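Local coordinates for GTPase activator-like protein (Chaetomium thermophilum, PDB 5HIU) that is the N-terminal helical part of a TSC2 relative, a protein that probably acts as a GTPase activator in the tuberous sclerosis complex, at residues Ser242-Gln253 / His281-Phe292. Sequence-based numbering, arbitrary orientation.
Sequences SIPTNKLKYCIQ and HGQSTVRILLDF
Knobs-into-holes packing joins helices 245-261 and 281-294, with Leu-248 seated among His-281, Ser-284, Thr-285 and Ile-288, and Ile-252 one turn on among Thr-285, Ile-288, Leu-289 and Phe-292. The axes of segments 245-253 and 281-292 cross at -54° and approach to 10.0 Å. CD1 of Leu-248 lies over one face of the His-281 imidazole as a CH-pi contact, 3.7 Å from the ring centroid. A chi1 of -164° aims both Leu-248 methyls at helix 281-294, where both meet the histidine and CD2 also reaches Ser-284 CB and, at 3.5 Å, Ile-288 CD1. The edge of the same imidazole turns to the loop before helix 245-261, where NE2 of His-281 gives a weak, bent hydrogen bond to Ile-243 O (2.9 Å, 125° at the hydrogen). In this alpha-solenoid, the pair is bridged by helix 266-277, whose Ile-276 touches Leu-248, His-281 and Thr-285. Ile-252 divides its branches: CD1 reaches Thr-285 CG2 at 3.6 Å, and CG2 meets Leu-289 CD2 and, in the ring plane, the edge of Phe-292 at CE2 (3.9 Å). Thr-285 N and OG1 both grip His-281 O, OG1 from above the carbonyl plane, a rotation that leaves CG2 facing Ile-252. At the far end Gln-253 CG packs 3.5 Å from Phe-292 CZ, and the extended Lys-249 chain brings CE to the ring edge, 4.0 Å from Phe-292 CE1.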
ATOM      1  N   SER A 242       3.122 -13.213   3.050  1.00 64.08           N
ATOM      2  CA  SER A 242       1.921 -13.116   3.889  1.00 63.43           C
ATOM      3  C   SER A 242       1.923 -11.972   4.880  1.00 62.25           C
ATOM      4  O   SER A 242       2.940 -11.621   5.441  1.00 68.59           O
ATOM      5  CB  SER A 242       1.694 -14.395   4.666  1.00 70.87           C
ATOM      6  OG  SER A 242       0.656 -14.213   5.619  1.00 81.16           O
ATOM      7  N   ILE A 243       0.745 -11.398   5.058  1.00 69.80           N
ATOM      8  CA  ILE A 243       0.428 -10.458   6.112  1.00 72.85           C
ATOM      9  C   ILE A 243       0.047 -11.246   7.387  1.00 74.87           C
ATOM     10  O   ILE A 243      -0.853 -12.085   7.367  1.00 72.29           O
ATOM     11  CB  ILE A 243      -0.761  -9.578   5.689  1.00 74.27           C
ATOM     12  CG1 ILE A 243      -0.387  -8.741   4.481  1.00 82.65           C
ATOM     13  CG2 ILE A 243      -1.200  -8.650   6.808  1.00 82.46           C
ATOM     14  CD1 ILE A 243      -1.577  -8.013   3.888  1.00 90.85           C
ATOM     15  N   PRO A 244       0.724 -10.974   8.506  1.00 77.23           N
ATOM     16  CA  PRO A 244       0.350 -11.669   9.726  1.00 76.58           C
ATOM     17  C   PRO A 244      -1.033 -11.240  10.171  1.00 75.85           C
ATOM     18  O   PRO A 244      -1.430 -10.119   9.884  1.00 71.58           O
ATOM     19  CB  PRO A 244       1.398 -11.197  10.739  1.00 80.86           C
ATOM     20  CG  PRO A 244       2.522 -10.626   9.936  1.00 81.05           C
ATOM     21  CD  PRO A 244       1.877 -10.076   8.705  1.00 78.71           C
ATOM     22  N   THR A 245      -1.737 -12.113  10.888  1.00 78.59           N
ATOM     23  CA  THR A 245      -3.128 -11.869  11.271  1.00 84.89           C
ATOM     24  C   THR A 245      -3.328 -10.532  12.002  1.00 86.38           C
ATOM     25  O   THR A 245      -4.244  -9.773  11.681  1.00 92.16           O
ATOM     26  CB  THR A 245      -3.720 -13.030  12.120  1.00 93.72           C
ATOM     27  OG1 THR A 245      -3.009 -13.157  13.355  1.00102.00           O
ATOM     28  CG2 THR A 245      -3.659 -14.372  11.360  1.00 95.10           C
ATOM     29  N   ASN A 246      -2.466 -10.230  12.962  1.00 89.59           N
ATOM     30  CA  ASN A 246      -2.595  -8.988  13.748  1.00 91.89           C
ATOM     31  C   ASN A 246      -2.370  -7.655  12.988  1.00 88.26           C
ATOM     32  O   ASN A 246      -2.596  -6.577  13.544  1.00 90.91           O
ATOM     33  CB  ASN A 246      -1.652  -9.049  14.946  1.00 97.04           C
ATOM     34  CG  ASN A 246      -0.202  -9.202  14.532  1.00 99.04           C
ATOM     35  OD1 ASN A 246       0.094  -9.757  13.475  1.00 96.64           O
ATOM     36  ND2 ASN A 246       0.709  -8.726  15.365  1.00104.93           N
ATOM     37  N   LYS A 247      -1.919  -7.729  11.737  1.00 83.68           N
ATOM     38  CA  LYS A 247      -1.753  -6.541  10.877  1.00 81.21           C
ATOM     39  C   LYS A 247      -2.935  -6.284   9.936  1.00 79.07           C
ATOM     40  O   LYS A 247      -3.050  -5.196   9.333  1.00 74.59           O
ATOM     41  CB  LYS A 247      -0.492  -6.702  10.027  1.00 75.60           C
ATOM     42  CG  LYS A 247       0.778  -6.827  10.842  1.00 77.74           C
ATOM     43  CD  LYS A 247       1.074  -5.515  11.547  1.00 77.09           C
ATOM     44  CE  LYS A 247       1.973  -5.706  12.735  1.00 80.14           C
ATOM     45  NZ  LYS A 247       1.766  -4.570  13.659  1.00 89.04           N
ATOM     46  N   LEU A 248      -3.799  -7.290   9.816  1.00 78.10           N
ATOM     47  CA  LEU A 248      -4.864  -7.298   8.825  1.00 74.52           C
ATOM     48  C   LEU A 248      -5.789  -6.112   9.004  1.00 69.17           C
ATOM     49  O   LEU A 248      -6.006  -5.366   8.069  1.00 68.22           O
ATOM     50  CB  LEU A 248      -5.656  -8.610   8.893  1.00 78.26           C
ATOM     51  CG  LEU A 248      -6.564  -8.950   7.703  1.00 76.83           C
ATOM     52  CD1 LEU A 248      -5.754  -9.190   6.435  1.00 71.23           C
ATOM     53  CD2 LEU A 248      -7.420 -10.167   8.034  1.00 76.69           C
ATOM     54  N   LYS A 249      -6.318  -5.917  10.202  1.00 71.27           N
ATOM     55  CA  LYS A 249      -7.191  -4.783  10.433  1.00 71.80           C
ATOM     56  C   LYS A 249      -6.566  -3.515   9.850  1.00 72.68           C
ATOM     57  O   LYS A 249      -7.211  -2.785   9.092  1.00 74.16           O
ATOM     58  CB  LYS A 249      -7.475  -4.601  11.924  1.00 77.04           C
ATOM     59  CG  LYS A 249      -8.389  -3.422  12.231  1.00 77.53           C
ATOM     60  CD  LYS A 249      -8.789  -3.355  13.692  1.00 82.16           C
ATOM     61  CE  LYS A 249      -9.476  -2.027  13.960  1.00 85.80           C
ATOM     62  NZ  LYS A 249     -10.242  -1.972  15.239  1.00 90.90           N
ATOM     63  N   TYR A 250      -5.301  -3.276  10.181  1.00 72.87           N
ATOM     64  CA  TYR A 250      -4.642  -2.035   9.809  1.00 70.32           C
ATOM     65  C   TYR A 250      -4.477  -1.930   8.281  1.00 64.23           C
ATOM     66  O   TYR A 250      -4.802  -0.889   7.698  1.00 65.29           O
ATOM     67  CB  TYR A 250      -3.308  -1.899  10.572  1.00 78.99           C
ATOM     68  CG  TYR A 250      -3.443  -1.560  12.066  1.00 87.09           C
ATOM     69  CD1 TYR A 250      -4.684  -1.582  12.715  1.00 90.52           C
ATOM     70  CD2 TYR A 250      -2.317  -1.229  12.827  1.00 91.93           C
ATOM     71  CE1 TYR A 250      -4.798  -1.261  14.055  1.00 98.46           C
ATOM     72  CE2 TYR A 250      -2.422  -0.910  14.172  1.00 93.86           C
ATOM     73  CZ  TYR A 250      -3.668  -0.929  14.773  1.00102.85           C
ATOM     74  OH  TYR A 250      -3.799  -0.621  16.097  1.00117.07           O
ATOM     75  N   CYS A 251      -4.004  -2.987   7.624  1.00 57.52           N
ATOM     76  CA  CYS A 251      -3.995  -3.001   6.142  1.00 55.47           C
ATOM     77  C   CYS A 251      -5.387  -2.694   5.541  1.00 52.82           C
ATOM     78  O   CYS A 251      -5.536  -1.834   4.676  1.00 48.13           O
ATOM     79  CB  CYS A 251      -3.533  -4.352   5.635  1.00 55.53           C
ATOM     80  SG  CYS A 251      -1.822  -4.709   6.048  1.00 57.68           S
ATOM     81  N   ILE A 252      -6.408  -3.375   6.042  1.00 51.91           N
ATOM     82  CA  ILE A 252      -7.767  -3.140   5.586  1.00 54.64           C
ATOM     83  C   ILE A 252      -8.207  -1.711   5.894  1.00 59.79           C
ATOM     84  O   ILE A 252      -8.735  -1.023   5.000  1.00 58.08           O
ATOM     85  CB  ILE A 252      -8.775  -4.163   6.168  1.00 55.29           C
ATOM     86  CG1 ILE A 252      -8.429  -5.597   5.738  1.00 53.78           C
ATOM     87  CG2 ILE A 252     -10.181  -3.850   5.701  1.00 56.91           C
ATOM     88  CD1 ILE A 252      -8.290  -5.799   4.235  1.00 49.78           C
ATOM     89  N   GLN A 253      -7.993  -1.250   7.130  1.00 62.92           N
ATOM     90  CA  GLN A 253      -8.226   0.169   7.429  1.00 65.09           C
ATOM     91  C   GLN A 253      -7.594   1.024   6.340  1.00 64.72           C
ATOM     92  O   GLN A 253      -8.271   1.829   5.686  1.00 68.94           O
ATOM     93  CB  GLN A 253      -7.626   0.597   8.767  1.00 69.41           C
ATOM     94  CG  GLN A 253      -8.517   0.366   9.966  1.00 75.24           C
ATOM     95  CD  GLN A 253      -8.120   1.224  11.153  1.00 82.17           C
ATOM     96  OE1 GLN A 253      -6.938   1.501  11.363  1.00 84.86           O
ATOM     97  NE2 GLN A 253      -9.106   1.643  11.945  1.00 86.90           N
ATOM     98  N   HIS A 281      -7.350 -14.765   4.691  1.00 77.31           N
ATOM     99  CA  HIS A 281      -7.813 -13.591   5.411  1.00 77.21           C
ATOM    100  C   HIS A 281      -9.269 -13.228   5.084  1.00 71.23           C
ATOM    101  O   HIS A 281      -9.915 -12.490   5.831  1.00 66.24           O
ATOM    102  CB  HIS A 281      -6.884 -12.414   5.107  1.00 80.58           C
ATOM    103  CG  HIS A 281      -5.499 -12.568   5.669  1.00 84.74           C
ATOM    104  ND1 HIS A 281      -5.258 -12.767   7.012  1.00 90.65           N
ATOM    105  CD2 HIS A 281      -4.284 -12.522   5.071  1.00 86.60           C
ATOM    106  CE1 HIS A 281      -3.955 -12.854   7.216  1.00 92.83           C
ATOM    107  NE2 HIS A 281      -3.341 -12.702   6.055  1.00 92.49           N
ATOM    108  N   GLY A 282      -9.775 -13.745   3.965  1.00 70.89           N
ATOM    109  CA  GLY A 282     -11.152 -13.494   3.514  1.00 67.59           C
ATOM    110  C   GLY A 282     -12.137 -13.385   4.643  1.00 70.63           C
ATOM    111  O   GLY A 282     -12.736 -12.327   4.845  1.00 78.73           O
ATOM    112  N   GLN A 283     -12.301 -14.476   5.385  1.00 74.13           N
ATOM    113  CA  GLN A 283     -13.225 -14.501   6.521  1.00 83.02           C
ATOM    114  C   GLN A 283     -12.939 -13.386   7.519  1.00 82.35           C
ATOM    115  O   GLN A 283     -13.841 -12.636   7.889  1.00 77.95           O
ATOM    116  CB  GLN A 283     -13.211 -15.869   7.243  1.00 93.54           C
ATOM    117  CG  GLN A 283     -14.102 -16.939   6.611  1.00 98.35           C
ATOM    118  CD  GLN A 283     -15.491 -16.408   6.268  1.00103.30           C
ATOM    119  OE1 GLN A 283     -16.169 -15.820   7.117  1.00106.26           O
ATOM    120  NE2 GLN A 283     -15.909 -16.586   5.015  1.00104.28           N
ATOM    121  N   SER A 284     -11.678 -13.277   7.933  1.00 86.69           N
ATOM    122  CA  SER A 284     -11.254 -12.249   8.885  1.00 84.36           C
ATOM    123  C   SER A 284     -11.501 -10.845   8.337  1.00 76.66           C
ATOM    124  O   SER A 284     -11.950  -9.954   9.067  1.00 79.00           O
ATOM    125  CB  SER A 284      -9.782 -12.442   9.250  1.00 89.70           C
ATOM    126  OG  SER A 284      -9.597 -13.664   9.949  1.00 92.31           O
ATOM    127  N   THR A 285     -11.252 -10.662   7.045  1.00 70.70           N
ATOM    128  CA  THR A 285     -11.476  -9.370   6.382  1.00 65.65           C
ATOM    129  C   THR A 285     -12.935  -8.925   6.429  1.00 65.39           C
ATOM    130  O   THR A 285     -13.223  -7.761   6.722  1.00 63.91           O
ATOM    131  CB  THR A 285     -11.023  -9.441   4.917  1.00 65.39           C
ATOM    132  OG1 THR A 285      -9.683  -9.966   4.858  1.00 67.19           O
ATOM    133  CG2 THR A 285     -11.081  -8.062   4.257  1.00 64.01           C
ATOM    134  N   VAL A 286     -13.856  -9.843   6.141  1.00 65.61           N
ATOM    135  CA  VAL A 286     -15.289  -9.531   6.209  1.00 65.22           C
ATOM    136  C   VAL A 286     -15.656  -9.081   7.620  1.00 69.09           C
ATOM    137  O   VAL A 286     -16.301  -8.050   7.830  1.00 67.51           O
ATOM    138  CB  VAL A 286     -16.149 -10.754   5.821  1.00 66.52           C
ATOM    139  CG1 VAL A 286     -17.612 -10.523   6.139  1.00 66.56           C
ATOM    140  CG2 VAL A 286     -16.001 -11.064   4.346  1.00 69.07           C
ATOM    141  N   ARG A 287     -15.248  -9.898   8.584  1.00 78.52           N
ATOM    142  CA  ARG A 287     -15.438  -9.638  10.011  1.00 81.76           C
ATOM    143  C   ARG A 287     -14.899  -8.265  10.420  1.00 83.23           C
ATOM    144  O   ARG A 287     -15.571  -7.510  11.134  1.00 78.63           O
ATOM    145  CB  ARG A 287     -14.719 -10.747  10.779  1.00 92.52           C
ATOM    146  CG  ARG A 287     -14.735 -10.638  12.297  1.00102.58           C
ATOM    147  CD  ARG A 287     -14.701 -12.021  12.937  1.00103.85           C
ATOM    148  NE  ARG A 287     -13.790 -12.929  12.239  1.00102.29           N
ATOM    149  CZ  ARG A 287     -12.532 -13.186  12.597  1.00115.74           C
ATOM    150  NH1 ARG A 287     -11.984 -12.614  13.670  1.00117.02           N
ATOM    151  NH2 ARG A 287     -11.808 -14.037  11.872  1.00125.46           N
ATOM    152  N   ILE A 288     -13.686  -7.956   9.943  1.00 79.33           N
ATOM    153  CA  ILE A 288     -13.041  -6.654  10.165  1.00 76.15           C
ATOM    154  C   ILE A 288     -13.867  -5.533   9.570  1.00 71.92           C
ATOM    155  O   ILE A 288     -14.146  -4.539  10.233  1.00 76.93           O
ATOM    156  CB  ILE A 288     -11.608  -6.622   9.557  1.00 72.67           C
ATOM    157  CG1 ILE A 288     -10.659  -7.460  10.414  1.00 73.82           C
ATOM    158  CG2 ILE A 288     -11.066  -5.194   9.430  1.00 69.76           C
ATOM    159  CD1 ILE A 288      -9.380  -7.869   9.711  1.00 75.54           C
ATOM    160  N   LEU A 289     -14.226  -5.692   8.302  1.00 68.39           N
ATOM    161  CA  LEU A 289     -15.018  -4.694   7.576  1.00 65.60           C
ATOM    162  C   LEU A 289     -16.360  -4.412   8.243  1.00 70.58           C
ATOM    163  O   LEU A 289     -16.864  -3.278   8.194  1.00 72.33           O
ATOM    164  CB  LEU A 289     -15.289  -5.188   6.154  1.00 62.42           C
ATOM    165  CG  LEU A 289     -14.168  -5.123   5.130  1.00 56.56           C
ATOM    166  CD1 LEU A 289     -14.540  -5.965   3.923  1.00 55.66           C
ATOM    167  CD2 LEU A 289     -13.902  -3.684   4.712  1.00 55.32           C
ATOM    168  N   LEU A 290     -16.961  -5.450   8.825  1.00 73.20           N
ATOM    169  CA  LEU A 290     -18.236  -5.284   9.512  1.00 80.42           C
ATOM    170  C   LEU A 290     -17.995  -4.602  10.828  1.00 88.86           C
ATOM    171  O   LEU A 290     -18.754  -3.696  11.191  1.00 82.94           O
ATOM    172  CB  LEU A 290     -18.930  -6.618   9.749  1.00 81.00           C
ATOM    173  CG  LEU A 290     -19.559  -7.237   8.506  1.00 83.00           C
ATOM    174  CD1 LEU A 290     -19.847  -8.708   8.767  1.00 89.39           C
ATOM    175  CD2 LEU A 290     -20.820  -6.493   8.096  1.00 81.33           C
ATOM    176  N   ASP A 291     -16.934  -5.034  11.526  1.00 96.13           N
ATOM    177  CA  ASP A 291     -16.497  -4.399  12.782  1.00 99.56           C
ATOM    178  C   ASP A 291     -16.471  -2.882  12.645  1.00 97.26           C
ATOM    179  O   ASP A 291     -16.868  -2.181  13.558  1.00 98.11           O
ATOM    180  CB  ASP A 291     -15.101  -4.876  13.220  1.00 99.93           C
ATOM    181  CG  ASP A 291     -15.117  -6.215  13.934  1.00101.40           C
ATOM    182  OD1 ASP A 291     -16.190  -6.691  14.364  1.00106.01           O
ATOM    183  OD2 ASP A 291     -14.020  -6.792  14.070  1.00102.02           O
ATOM    184  N   PHE A 292     -16.023  -2.368  11.505  1.00 92.62           N
ATOM    185  CA  PHE A 292     -16.023  -0.926  11.313  1.00 97.31           C
ATOM    186  C   PHE A 292     -17.430  -0.390  11.454  1.00100.50           C
ATOM    187  O   PHE A 292     -17.630   0.717  11.935  1.00109.56           O
ATOM    188  CB  PHE A 292     -15.413  -0.542   9.969  1.00 96.46           C
ATOM    189  CG  PHE A 292     -13.978  -0.964   9.823  1.00 99.42           C
ATOM    190  CD1 PHE A 292     -13.077  -0.800  10.875  1.00100.31           C
ATOM    191  CD2 PHE A 292     -13.519  -1.526   8.635  1.00101.39           C
ATOM    192  CE1 PHE A 292     -11.751  -1.187  10.736  1.00105.55           C
ATOM    193  CE2 PHE A 292     -12.191  -1.916   8.496  1.00 98.92           C
ATOM    194  CZ  PHE A 292     -11.306  -1.748   9.547  1.00 96.85           C
TER